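Side-chain contacts in 70 KDA protein (Xanthomonas sp., PDB 4B2N), which is the rubber oxygenase RoxA, a c-type cytochrome with two covalently bound haems that acts processively on latex as a dioxygenase: residues Arg25-Val30 with Val43-Leu48; Pro82-Thr87 with Asp338-Leu343; Trp242-Gly247 with Ser631-Asn636; Ser470-Val475 with Pro485-Leu490; Ser581-Cys586 with Met590-Ile595. All blocks are in the same frame, centred on the assembly; numbering follows the deposited sequence.

Contact 1: residues Arg25-Val30 with Val43-Leu48; sequences RSPLMV and VDPRSL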
# COMPACT_ATOMS: atom_id res chain seq x y z
N ARG A 25 1.14 -5.24 19.66
CA ARG A 25 0.82 -3.83 19.56
C ARG A 25 -0.69 -3.56 19.23
O ARG A 25 -1.39 -2.75 19.87
CB ARG A 25 1.74 -3.28 18.45
CG ARG A 25 1.76 -1.79 18.45
CD ARG A 25 2.37 -1.30 19.73
NE ARG A 25 3.83 -1.35 19.71
CZ ARG A 25 4.55 -0.78 20.67
NH1 ARG A 25 3.91 -0.17 21.67
NH2 ARG A 25 5.87 -0.80 20.63
N SER A 26 -1.20 -4.28 18.25
CA SER A 26 -2.59 -4.21 17.84
C SER A 26 -3.49 -4.18 19.07
O SER A 26 -3.46 -5.09 19.85
CB SER A 26 -2.91 -5.53 17.08
OG SER A 26 -4.33 -5.58 16.98
N PRO A 27 -4.32 -3.15 19.24
CA PRO A 27 -5.08 -3.05 20.52
C PRO A 27 -6.12 -4.17 20.81
O PRO A 27 -6.26 -4.60 21.92
CB PRO A 27 -5.78 -1.70 20.40
CG PRO A 27 -4.84 -0.90 19.56
CD PRO A 27 -4.28 -1.86 18.51
N LEU A 28 -6.80 -4.63 19.80
CA LEU A 28 -7.65 -5.79 19.94
C LEU A 28 -6.86 -7.03 20.33
O LEU A 28 -7.36 -7.82 21.11
CB LEU A 28 -8.43 -6.07 18.62
CG LEU A 28 -9.78 -5.29 18.50
CD1 LEU A 28 -9.67 -3.78 18.74
CD2 LEU A 28 -10.46 -5.48 17.16
N MET A 29 -5.68 -7.24 19.74
CA MET A 29 -4.83 -8.36 20.16
C MET A 29 -4.30 -8.10 21.58
O MET A 29 -4.22 -9.02 22.34
CB MET A 29 -3.72 -8.66 19.16
CG MET A 29 -4.26 -9.03 17.77
SD MET A 29 -5.36 -10.48 17.87
CE MET A 29 -4.15 -11.81 17.91
N VAL A 30 -3.97 -6.88 21.95
CA VAL A 30 -3.55 -6.63 23.35
C VAL A 30 -4.66 -7.07 24.26
O VAL A 30 -4.45 -7.83 25.22
CB VAL A 30 -3.13 -5.15 23.59
CG1 VAL A 30 -2.91 -4.82 25.06
CG2 VAL A 30 -1.90 -4.81 22.74
N VAL A 43 -12.37 -2.19 22.58
CA VAL A 43 -12.74 -1.04 21.76
C VAL A 43 -11.61 -0.90 20.73
O VAL A 43 -10.43 -1.10 21.04
CB VAL A 43 -12.87 0.26 22.63
CG1 VAL A 43 -12.81 1.50 21.77
CG2 VAL A 43 -14.20 0.27 23.43
N ASP A 44 -11.96 -0.57 19.49
CA ASP A 44 -10.93 -0.31 18.45
C ASP A 44 -10.64 1.16 18.59
O ASP A 44 -11.49 1.95 18.30
CB ASP A 44 -11.54 -0.60 17.08
CG ASP A 44 -10.70 -0.10 15.91
OD1 ASP A 44 -9.53 0.33 16.15
OD2 ASP A 44 -11.27 -0.03 14.77
N PRO A 45 -9.44 1.55 19.07
CA PRO A 45 -9.28 2.97 19.33
C PRO A 45 -9.43 3.93 18.14
O PRO A 45 -9.73 5.13 18.36
CB PRO A 45 -7.87 3.06 19.94
CG PRO A 45 -7.69 1.68 20.56
CD PRO A 45 -8.27 0.77 19.50
N ARG A 46 -9.15 3.44 16.92
CA ARG A 46 -9.42 4.20 15.71
C ARG A 46 -10.85 4.69 15.69
O ARG A 46 -11.11 5.74 15.14
CB ARG A 46 -9.18 3.30 14.48
CG ARG A 46 -7.74 2.81 14.48
CD ARG A 46 -7.47 1.86 13.34
NE ARG A 46 -8.52 0.82 13.33
CZ ARG A 46 -8.83 0.09 12.28
NH1 ARG A 46 -8.15 0.24 11.16
NH2 ARG A 46 -9.90 -0.70 12.37
N SER A 47 -11.79 3.95 16.29
CA SER A 47 -13.20 4.26 16.13
C SER A 47 -13.53 5.39 17.13
O SER A 47 -14.59 6.00 17.02
CB SER A 47 -14.08 3.03 16.41
OG SER A 47 -13.92 2.68 17.79
N LEU A 48 -12.60 5.71 18.02
CA LEU A 48 -12.82 6.81 18.97
C LEU A 48 -12.53 8.15 18.32
O LEU A 48 -12.83 9.23 18.91
CB LEU A 48 -11.97 6.62 20.24
CG LEU A 48 -12.28 5.33 21.01
CD1 LEU A 48 -11.23 5.20 22.07
CD2 LEU A 48 -13.66 5.24 21.67
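P27 and L28, in the first turn of helix 27-32, carry the whole contact with V43, D44 and P45. Just ahead of them S26 occupies the N-cap, where its OG accepts a weak bond from M29 N and also pairs with I344 O of helix 333-345. Proline suits the next position, since a helix start needs no N-H there; the P27 ring meets the P45 ring at a slant, P27 CB 3.6 Å from P45 CD. L28 sends only one methyl across: its CD1 rests against the backbone, 3.6 Å from V43 O and 3.7 Å from D44 CA. No hydrogen bond crosses; the contact is van der Waals packing of a proline pair and of a leucine methyl on backbone. The receiving segment is stiffened from within. D44 is held in a salt bridge by R46, side-on: R46 NE donates over 3.0 Å to D44 OD1, on its syn lone pair, and R46 NH2 over 2.8 Å to D44 OD2. R46 NH1 also bonds weakly to the carbonyls of the haem-binding residues R294 and K297. R46 N donates to D44 OD1 as well, which makes an Asx turn leading into the 3-10 segment 45-48.

Contact 2: residues Pro82-Thr87 with Asp338-Leu343; sequences PPRPTT and DINNFL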
# COMPACT_ATOMS: atom_id res chain seq x y z
N PRO A 82 -23.38 -6.81 7.47
CA PRO A 82 -23.28 -7.76 8.61
C PRO A 82 -22.42 -7.10 9.70
O PRO A 82 -21.54 -6.32 9.39
CB PRO A 82 -22.50 -8.92 8.01
CG PRO A 82 -22.70 -8.82 6.50
CD PRO A 82 -22.82 -7.36 6.21
N PRO A 83 -22.71 -7.37 10.98
CA PRO A 83 -22.00 -6.76 12.09
C PRO A 83 -20.54 -7.20 12.05
O PRO A 83 -20.22 -8.31 11.56
CB PRO A 83 -22.68 -7.32 13.32
CG PRO A 83 -23.44 -8.55 12.88
CD PRO A 83 -23.78 -8.30 11.42
N ARG A 84 -19.65 -6.33 12.52
CA ARG A 84 -18.31 -6.71 12.75
C ARG A 84 -18.26 -7.70 13.95
O ARG A 84 -19.25 -7.80 14.73
CB ARG A 84 -17.48 -5.44 13.10
CG ARG A 84 -17.14 -4.55 11.91
CD ARG A 84 -16.11 -3.48 12.30
NE ARG A 84 -15.01 -4.15 13.04
CZ ARG A 84 -14.03 -4.83 12.45
NH1 ARG A 84 -13.95 -4.90 11.10
NH2 ARG A 84 -13.16 -5.47 13.19
N PRO A 85 -17.11 -8.35 14.18
CA PRO A 85 -16.94 -9.28 15.33
C PRO A 85 -17.21 -8.55 16.63
O PRO A 85 -16.84 -7.38 16.71
CB PRO A 85 -15.45 -9.65 15.28
CG PRO A 85 -15.14 -9.56 13.80
CD PRO A 85 -15.96 -8.40 13.26
N THR A 86 -17.80 -9.24 17.63
CA THR A 86 -18.15 -8.57 18.91
C THR A 86 -17.39 -9.27 20.04
O THR A 86 -17.39 -8.78 21.20
CB THR A 86 -19.64 -8.70 19.22
OG1 THR A 86 -19.97 -10.08 19.28
CG2 THR A 86 -20.51 -7.98 18.13
N THR A 87 -16.74 -10.40 19.74
CA THR A 87 -15.94 -11.16 20.72
C THR A 87 -14.53 -11.49 20.27
O THR A 87 -14.24 -11.47 19.08
CB THR A 87 -16.58 -12.51 21.08
OG1 THR A 87 -16.40 -13.43 19.99
CG2 THR A 87 -18.08 -12.33 21.45
N ASP A 338 -12.68 -10.27 6.45
CA ASP A 338 -11.78 -11.20 7.16
C ASP A 338 -10.31 -10.81 6.90
O ASP A 338 -9.51 -10.76 7.83
CB ASP A 338 -12.01 -12.64 6.66
CG ASP A 338 -13.31 -13.29 7.20
OD1 ASP A 338 -13.87 -12.83 8.21
OD2 ASP A 338 -13.77 -14.32 6.58
N ILE A 339 -9.95 -10.49 5.64
CA ILE A 339 -8.61 -9.93 5.36
C ILE A 339 -8.35 -8.70 6.25
O ILE A 339 -7.34 -8.62 6.91
CB ILE A 339 -8.37 -9.66 3.83
CG1 ILE A 339 -8.36 -11.01 3.00
CG2 ILE A 339 -7.13 -8.74 3.70
CD1 ILE A 339 -8.50 -10.79 1.50
N ASN A 340 -9.29 -7.77 6.26
CA ASN A 340 -9.17 -6.55 7.04
C ASN A 340 -8.95 -6.83 8.54
O ASN A 340 -8.11 -6.21 9.17
CB ASN A 340 -10.40 -5.66 6.86
CG ASN A 340 -10.29 -4.41 7.65
OD1 ASN A 340 -11.07 -4.21 8.61
ND2 ASN A 340 -9.29 -3.60 7.33
N ASN A 341 -9.75 -7.72 9.09
CA ASN A 341 -9.49 -8.19 10.43
C ASN A 341 -8.14 -8.87 10.64
O ASN A 341 -7.55 -8.65 11.65
CB ASN A 341 -10.59 -9.10 10.91
CG ASN A 341 -11.86 -8.33 11.19
OD1 ASN A 341 -11.82 -7.12 11.54
ND2 ASN A 341 -12.99 -8.98 10.96
N PHE A 342 -7.65 -9.70 9.72
CA PHE A 342 -6.29 -10.16 9.86
C PHE A 342 -5.34 -8.93 9.92
O PHE A 342 -4.47 -8.84 10.79
CB PHE A 342 -5.91 -11.10 8.68
CG PHE A 342 -4.47 -11.53 8.73
CD1 PHE A 342 -3.96 -12.14 9.89
CD2 PHE A 342 -3.66 -11.36 7.62
CE1 PHE A 342 -2.61 -12.53 9.91
CE2 PHE A 342 -2.34 -11.80 7.60
CZ PHE A 342 -1.82 -12.35 8.78
N LEU A 343 -5.47 -7.99 8.97
CA LEU A 343 -4.55 -6.79 8.97
C LEU A 343 -4.59 -6.05 10.29
O LEU A 343 -3.55 -5.62 10.83
CB LEU A 343 -4.94 -5.82 7.82
CG LEU A 343 -5.02 -6.51 6.43
CD1 LEU A 343 -5.21 -5.48 5.32
CD2 LEU A 343 -3.66 -7.18 6.19
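R84 and N341 join a proline-rich irregular loop to helix 333-345, whose I339 and L343 line a haem c pocket. The bond is made by N341 OD1, which lies at the edge of the R84 guanidinium, close to its plane. R84 NH2 donates to N341 OD1 over 2.7 Å at 152°, and R84 NH1 adds a weak bond of 3.1 Å to that same oxygen. The guanidinium and amide planes are steeply inclined, 76° apart. A bend at chi3 (48°) brings the arginine head round, and P85 CD lies 4.0 Å above one face of it, offset toward the rim. Arginine suits this place because its long chain spans the gap while two N-H groups meet one acceptor. N340 OD1 stands by more loosely, 3.9 Å from R84 NH1.

Farther out, helix 88-104 sets the amide: S94 OG hydrogen-bonds N341 ND2, which fixes which end of the amide faces the arginine, and also bonds D338 OD1, while R97 forms a salt bridge with D338. T87, the N-cap of that helix, holds Q90 N and ties the loop to its start. The amide nitrogen completes the fit against the proline, with N341 ND2 3.6 Å from P85 CG.

Contact 3: residues Trp242-Gly247 with Ser631-Asn636; sequences WSTGRG and SYLYGN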
# COMPACT_ATOMS: atom_id res chain seq x y z
N TRP A 242 1.94 -1.35 -13.14
CA TRP A 242 3.28 -1.26 -13.76
C TRP A 242 4.15 -0.53 -12.80
O TRP A 242 3.66 -0.11 -11.73
CB TRP A 242 3.11 -0.51 -15.08
CG TRP A 242 4.30 -0.58 -16.02
CD1 TRP A 242 5.30 0.37 -16.15
CD2 TRP A 242 4.61 -1.63 -17.02
NE1 TRP A 242 6.21 -0.01 -17.12
CE2 TRP A 242 5.85 -1.21 -17.68
CE3 TRP A 242 4.01 -2.82 -17.42
CZ2 TRP A 242 6.43 -1.95 -18.72
CZ3 TRP A 242 4.59 -3.58 -18.46
CH2 TRP A 242 5.77 -3.16 -19.09
N SER A 243 5.44 -0.35 -13.11
CA SER A 243 6.21 0.48 -12.23
C SER A 243 7.32 1.09 -13.06
O SER A 243 7.65 0.60 -14.16
CB SER A 243 6.80 -0.35 -11.08
OG SER A 243 7.64 -1.37 -11.58
N THR A 244 7.90 2.13 -12.50
CA THR A 244 9.05 2.71 -13.08
C THR A 244 10.32 2.07 -12.60
O THR A 244 11.38 2.20 -13.28
CB THR A 244 9.13 4.23 -12.91
OG1 THR A 244 9.22 4.56 -11.53
CG2 THR A 244 7.88 4.89 -13.48
N GLY A 245 10.22 1.31 -11.50
CA GLY A 245 11.40 0.70 -10.90
C GLY A 245 10.95 -0.29 -9.86
O GLY A 245 9.94 -1.00 -10.07
N ARG A 246 11.63 -0.31 -8.71
CA ARG A 246 11.35 -1.30 -7.66
C ARG A 246 10.83 -0.66 -6.39
O ARG A 246 11.30 0.39 -6.04
CB ARG A 246 12.64 -2.05 -7.36
CG ARG A 246 12.87 -3.14 -8.38
CD ARG A 246 14.28 -3.63 -8.17
NE ARG A 246 14.68 -4.82 -8.95
CZ ARG A 246 14.85 -6.03 -8.40
NH1 ARG A 246 14.42 -6.24 -7.14
NH2 ARG A 246 15.36 -7.07 -9.12
N GLY A 247 9.84 -1.30 -5.73
CA GLY A 247 9.44 -0.87 -4.36
C GLY A 247 8.36 0.17 -4.33
O GLY A 247 7.91 0.64 -3.25
N SER A 631 15.41 9.85 -7.92
CA SER A 631 14.50 10.91 -7.42
C SER A 631 13.96 11.90 -8.49
O SER A 631 13.02 12.64 -8.22
CB SER A 631 15.21 11.78 -6.36
OG SER A 631 15.18 11.11 -5.14
N TYR A 632 14.62 11.97 -9.64
CA TYR A 632 14.24 12.83 -10.76
C TYR A 632 13.07 12.31 -11.64
O TYR A 632 12.50 13.07 -12.38
CB TYR A 632 15.47 13.16 -11.62
CG TYR A 632 16.44 13.96 -10.84
CD1 TYR A 632 16.04 15.18 -10.31
CD2 TYR A 632 17.72 13.48 -10.54
CE1 TYR A 632 16.91 15.96 -9.59
CE2 TYR A 632 18.61 14.26 -9.79
CZ TYR A 632 18.18 15.50 -9.32
OH TYR A 632 18.99 16.31 -8.55
N LEU A 633 12.68 11.05 -11.52
CA LEU A 633 11.54 10.60 -12.30
C LEU A 633 10.26 11.22 -11.72
O LEU A 633 10.23 11.66 -10.55
CB LEU A 633 11.46 9.05 -12.40
CG LEU A 633 12.76 8.38 -12.88
CD1 LEU A 633 12.47 6.87 -12.84
CD2 LEU A 633 13.23 8.80 -14.26
N TYR A 634 9.24 11.27 -12.57
CA TYR A 634 7.96 11.82 -12.21
C TYR A 634 7.45 11.17 -10.91
O TYR A 634 7.35 9.95 -10.85
CB TYR A 634 6.97 11.52 -13.35
CG TYR A 634 5.55 12.06 -13.19
CD1 TYR A 634 4.56 11.32 -12.52
CD2 TYR A 634 5.18 13.30 -13.71
CE1 TYR A 634 3.26 11.78 -12.41
CE2 TYR A 634 3.88 13.77 -13.57
CZ TYR A 634 2.95 13.03 -12.91
OH TYR A 634 1.68 13.50 -12.79
N GLY A 635 7.14 11.98 -9.90
CA GLY A 635 6.51 11.51 -8.72
C GLY A 635 7.52 11.04 -7.71
O GLY A 635 7.12 10.67 -6.61
N ASN A 636 8.82 11.04 -8.07
CA ASN A 636 9.85 10.36 -7.27
C ASN A 636 10.64 11.35 -6.39
O ASN A 636 11.60 10.93 -5.76
CB ASN A 636 10.89 9.60 -8.16
CG ASN A 636 10.48 8.12 -8.41
OD1 ASN A 636 9.33 7.70 -8.15
ND2 ASN A 636 11.44 7.33 -8.85
O HOH W 1 8.93 7.06 -10.78
O HOH W 2 11.11 4.42 -9.43
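L633 meets T244 through its CD1 methyl, 4.2 Å from T244 OG1, as the two buried side chains run antiparallel alongside each other. L633 also opens a type II beta turn, closed by N636 N bonding to L633 O at 2.9 Å. Y634 follows; its ring turns from T244 and its OH hydrogen-bonds H282 O, while Y634 O accepts from water 1 at 3.3 Å. G635 sits at the third position of the turn, where a positive phi of 88° favours glycine. N636 closes the turn and brings its amide toward T244. Its principal polar partner is N630 O, bonded to N636 ND2, which fixes the side chain's rotation; N636 ND2 also donates to water 2 over 3.0 Å.

The two waters fill the polar part of the interface, both reaching T244 OG1, water 1 at 2.6 Å and water 2 at 2.8 Å. The chi1 of T244 (63°) sets this hydroxyl between its backbone N and carbonyl carbon. Threonine suits the spot, its hydroxyl meeting the waters while CG2 packs on I595 O. Water 1 donates weakly to N636 OD1; with fewer protons than acceptors in reach, it may not serve that atom and Y634 O at once. I595 of helix 593-596 touches both T244 and L633, while helix 218-226 packs on the flanking W242 and S243, and strand 629-630 precedes the turn by two residues.

Contact 4: residues Ser470-Val475 with Pro485-Leu490; sequences SELRRV and PIYSPL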
# COMPACT_ATOMS: atom_id res chain seq x y z
N SER A 470 -26.61 -0.54 -17.92
CA SER A 470 -25.43 0.19 -17.48
C SER A 470 -25.18 1.42 -18.35
O SER A 470 -24.87 2.51 -17.84
CB SER A 470 -24.21 -0.70 -17.43
OG SER A 470 -23.15 0.04 -16.80
N GLU A 471 -25.33 1.28 -19.66
CA GLU A 471 -25.26 2.46 -20.57
C GLU A 471 -26.31 3.51 -20.27
O GLU A 471 -26.05 4.69 -20.39
CB GLU A 471 -25.21 2.06 -22.08
CG GLU A 471 -25.29 3.24 -23.08
CD GLU A 471 -25.51 2.75 -24.55
OE1 GLU A 471 -24.97 1.64 -24.86
OE2 GLU A 471 -26.25 3.41 -25.37
N LEU A 472 -27.50 3.09 -19.92
CA LEU A 472 -28.55 4.01 -19.62
C LEU A 472 -28.10 4.87 -18.45
O LEU A 472 -28.17 6.10 -18.46
CB LEU A 472 -29.88 3.22 -19.33
CG LEU A 472 -31.11 4.04 -18.81
CD1 LEU A 472 -32.41 3.25 -18.82
CD2 LEU A 472 -30.87 4.60 -17.40
N ARG A 473 -27.63 4.21 -17.41
CA ARG A 473 -27.32 4.91 -16.14
C ARG A 473 -26.10 5.83 -16.22
O ARG A 473 -25.99 6.81 -15.43
CB ARG A 473 -27.05 3.89 -15.01
CG ARG A 473 -28.33 3.18 -14.50
CD ARG A 473 -28.02 2.14 -13.43
NE ARG A 473 -27.03 1.10 -13.76
CZ ARG A 473 -27.35 -0.14 -14.12
NH1 ARG A 473 -28.62 -0.46 -14.30
NH2 ARG A 473 -26.40 -1.06 -14.28
N ARG A 474 -25.14 5.46 -17.07
CA ARG A 474 -23.90 6.32 -17.25
C ARG A 474 -24.18 7.82 -17.47
O ARG A 474 -23.47 8.74 -16.96
CB ARG A 474 -23.00 5.79 -18.39
CG ARG A 474 -22.33 4.47 -18.05
CD ARG A 474 -21.22 4.65 -17.00
NE ARG A 474 -20.41 3.43 -17.05
CZ ARG A 474 -19.29 3.26 -16.40
NH1 ARG A 474 -18.85 4.21 -15.59
NH2 ARG A 474 -18.59 2.15 -16.63
N VAL A 475 -25.21 8.11 -18.28
CA VAL A 475 -25.43 9.51 -18.70
C VAL A 475 -25.88 10.38 -17.49
O VAL A 475 -25.23 11.37 -17.16
CB VAL A 475 -26.43 9.57 -19.88
CG1 VAL A 475 -26.67 11.02 -20.26
CG2 VAL A 475 -25.89 8.80 -21.09
N PRO A 485 -28.25 17.25 -11.23
CA PRO A 485 -29.07 16.59 -10.22
C PRO A 485 -28.52 15.22 -9.84
O PRO A 485 -27.85 14.51 -10.65
CB PRO A 485 -30.42 16.38 -10.92
CG PRO A 485 -30.45 17.45 -11.96
CD PRO A 485 -29.03 17.66 -12.41
N ILE A 486 -28.81 14.88 -8.60
CA ILE A 486 -28.48 13.58 -8.03
C ILE A 486 -29.15 12.53 -8.87
O ILE A 486 -30.31 12.70 -9.31
CB ILE A 486 -28.95 13.51 -6.58
CG1 ILE A 486 -27.97 14.36 -5.75
CG2 ILE A 486 -29.02 12.04 -6.14
CD1 ILE A 486 -28.47 14.68 -4.35
N TYR A 487 -28.43 11.46 -9.20
CA TYR A 487 -29.12 10.38 -9.86
C TYR A 487 -28.96 9.16 -8.92
O TYR A 487 -29.90 8.77 -8.20
CB TYR A 487 -28.48 10.10 -11.23
CG TYR A 487 -29.11 8.93 -11.94
CD1 TYR A 487 -30.44 9.02 -12.40
CD2 TYR A 487 -28.44 7.73 -12.13
CE1 TYR A 487 -31.06 7.96 -13.08
CE2 TYR A 487 -29.07 6.66 -12.78
CZ TYR A 487 -30.36 6.80 -13.26
OH TYR A 487 -31.02 5.78 -13.91
N SER A 488 -27.80 8.55 -8.93
CA SER A 488 -27.53 7.42 -8.01
C SER A 488 -27.39 7.92 -6.57
O SER A 488 -26.80 8.98 -6.32
CB SER A 488 -26.23 6.74 -8.38
OG SER A 488 -26.21 6.32 -9.74
N PRO A 489 -27.90 7.16 -5.62
CA PRO A 489 -27.70 7.76 -4.28
C PRO A 489 -26.21 7.80 -3.85
O PRO A 489 -25.38 6.98 -4.32
CB PRO A 489 -28.51 6.88 -3.37
CG PRO A 489 -28.75 5.58 -4.13
CD PRO A 489 -28.57 5.85 -5.60
N LEU A 490 -25.93 8.74 -2.97
CA LEU A 490 -24.60 8.87 -2.38
C LEU A 490 -24.44 7.92 -1.19
O LEU A 490 -25.37 7.69 -0.45
CB LEU A 490 -24.33 10.25 -1.91
CG LEU A 490 -24.55 11.34 -2.96
CD1 LEU A 490 -23.95 12.60 -2.39
CD2 LEU A 490 -23.88 11.06 -4.28
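Helix 467-481 and the loop that follows it turn back on each other, and Y487 of the loop lies against L472 and R473 on the helix. This is local packing at the chain's periphery, away from the haem sites. The tyrosine reaches across because its CG is anti to the backbone N (chi1 177°), which swings the ring toward the helix. Its length suits the place, for the hydroxyl end reaches the helix while the ring edge packs on the arginine stem: Y487 OH comes 3.7 Å from L472 CD2 and 3.8 Å from R473 CG. R473 CG sits at the ring edge, near the ring plane, and also 4.0 Å from Y487 CE2, so the arginine offers its aliphatic stem and not its charge. Arginine suits its position too: the chain bends at chi3 (-54°) and carries the guanidinium away from the ring, into a salt bridge of R473 NH2 with D263 and a hydrogen bond to S464 O. P476 and R477, one turn on, also pack on the tyrosine. D263 OD2 also accepts from S470 OG, and S470 CA lies 3.5 Å above one face of the R473 guanidinium, offset toward its rim.

Contact 5: residues Ser581-Cys586 with Met590-Ile595; sequences SPFLPC and MATIDI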
# COMPACT_ATOMS: atom_id res chain seq x y z
N SER A 581 25.89 3.80 -17.73
CA SER A 581 25.22 2.59 -17.28
C SER A 581 25.46 2.41 -15.78
O SER A 581 26.59 2.36 -15.38
CB SER A 581 25.76 1.38 -18.01
OG SER A 581 25.05 0.22 -17.62
N PRO A 582 24.38 2.32 -14.95
CA PRO A 582 22.99 2.35 -15.46
C PRO A 582 22.65 3.73 -16.02
O PRO A 582 23.15 4.75 -15.52
CB PRO A 582 22.13 2.13 -14.21
CG PRO A 582 23.08 1.90 -13.07
CD PRO A 582 24.45 2.37 -13.48
N PHE A 583 21.77 3.74 -17.00
CA PHE A 583 21.26 5.01 -17.50
C PHE A 583 20.26 5.63 -16.52
O PHE A 583 19.20 5.08 -16.31
CB PHE A 583 20.61 4.83 -18.86
CG PHE A 583 20.08 6.10 -19.43
CD1 PHE A 583 20.96 7.18 -19.65
CD2 PHE A 583 18.73 6.23 -19.75
CE1 PHE A 583 20.48 8.40 -20.17
CE2 PHE A 583 18.25 7.43 -20.27
CZ PHE A 583 19.12 8.50 -20.48
N LEU A 584 20.62 6.78 -15.95
CA LEU A 584 19.89 7.44 -14.85
C LEU A 584 19.68 8.94 -15.17
O LEU A 584 20.47 9.80 -14.75
CB LEU A 584 20.65 7.25 -13.52
CG LEU A 584 20.77 5.80 -13.02
CD1 LEU A 584 21.69 5.78 -11.80
CD2 LEU A 584 19.41 5.23 -12.60
N PRO A 585 18.66 9.28 -15.96
CA PRO A 585 18.55 10.69 -16.42
C PRO A 585 18.29 11.73 -15.28
O PRO A 585 17.76 11.38 -14.22
CB PRO A 585 17.41 10.62 -17.45
CG PRO A 585 16.58 9.44 -17.02
CD PRO A 585 17.65 8.44 -16.63
N CYS A 586 18.72 12.97 -15.49
CA CYS A 586 18.53 14.06 -14.53
C CYS A 586 17.11 14.61 -14.60
O CYS A 586 16.71 15.39 -13.75
CB CYS A 586 19.56 15.18 -14.78
SG CYS A 586 21.27 14.67 -14.42
N MET A 590 14.05 12.52 -20.12
CA MET A 590 14.85 11.51 -20.82
C MET A 590 14.36 10.07 -20.50
O MET A 590 15.01 9.09 -20.87
CB MET A 590 16.32 11.63 -20.42
CG MET A 590 17.00 12.94 -20.75
SD MET A 590 17.38 12.95 -22.50
CE MET A 590 18.68 11.71 -22.70
N ALA A 591 13.20 9.98 -19.84
CA ALA A 591 12.58 8.70 -19.49
C ALA A 591 12.48 7.69 -20.63
O ALA A 591 12.03 7.99 -21.73
CB ALA A 591 11.20 8.97 -18.93
N THR A 592 12.85 6.44 -20.38
CA THR A 592 12.74 5.41 -21.44
C THR A 592 11.35 4.78 -21.51
O THR A 592 10.49 5.05 -20.68
CB THR A 592 13.77 4.31 -21.17
OG1 THR A 592 13.71 3.97 -19.78
CG2 THR A 592 15.19 4.82 -21.50
N ILE A 593 11.13 3.94 -22.50
CA ILE A 593 9.79 3.42 -22.74
C ILE A 593 9.20 2.62 -21.55
O ILE A 593 8.03 2.68 -21.29
CB ILE A 593 9.79 2.61 -24.03
CG1 ILE A 593 8.37 2.41 -24.53
CG2 ILE A 593 10.61 1.32 -23.91
CD1 ILE A 593 8.36 1.64 -25.85
N ASP A 594 10.04 1.87 -20.84
CA ASP A 594 9.61 1.09 -19.69
C ASP A 594 9.24 2.03 -18.50
O ASP A 594 8.50 1.65 -17.62
CB ASP A 594 10.73 0.14 -19.24
CG ASP A 594 11.94 0.88 -18.77
OD1 ASP A 594 12.51 1.67 -19.57
OD2 ASP A 594 12.33 0.73 -17.59
N ILE A 595 9.77 3.25 -18.48
CA ILE A 595 9.44 4.14 -17.39
C ILE A 595 8.13 4.89 -17.70
O ILE A 595 7.33 5.20 -16.80
CB ILE A 595 10.58 5.14 -17.11
CG1 ILE A 595 11.80 4.42 -16.55
CG2 ILE A 595 10.13 6.25 -16.18
CD1 ILE A 595 13.03 5.34 -16.40
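F583 and P585 pack on M590 and T592 where the chain leaves a disulfide-closed loop, C574 to C586, and enters the short helix 593-596. The contacts across are apolar or involve a carbonyl at a ring edge. Among the apolar ones, the methyl of M590 reaches the phenyl ring, with M590 CE 3.9 Å from F583 CZ. The methionine chain bends at chi2 and chi3, a flexibility that lets this methyl reach the ring's rim. T592 adds its methyl obliquely, T592 CG2 being 4.2 Å from F583 CD2. P585 CB and M590 CB are modelled only 3.3 Å apart, closer than carbons normally pack, so the exact spacing there is doubtful. The proline also serves its own segment: P585 CD lies 3.8 Å above one face of the F583 ring, offset toward the rim.

The polar approach across the contact is M590 O, which lies at the edge of the phenyl ring near its plane, 3.7 Å from F583 CE2. That geometry is consistent with a weak C-H to oxygen attraction.

Hydrogen bonding holds the second segment in shape. T592 stands at the N-cap of helix 593-596, yet its side chain makes no capping bond. D594 OD2 pairs with R626 in a salt bridge, while T592 OG1 donates to D594 OD1 over 2.6 Å, meeting it on the syn side, 20° out of the carboxylate plane.

Overall arrangement
The contacts fall into two close pairs and one outlier. Contacts 1 and 2 have centres 12 Å apart without touching; helix 333-345 borders both. Contacts 3 and 5, centres 11 Å apart, lie across the chain's centre from them and do touch: W242 NE1 probably hydrogen-bonds D594 O, and helix 593-596 serves both. Contact 4 stands alone, at least 32 Å from every other centre. Along the chain contact 1 closes before contact 2 opens, contacts 2 and 3 interleave, and contacts 4 and 5 both fall between the two segments of contact 3. Contacts 2 and 3, each bridging hundreds of residues, thus join distant parts of the chain, contact 2 beside a haem pocket and contact 3 farther from one.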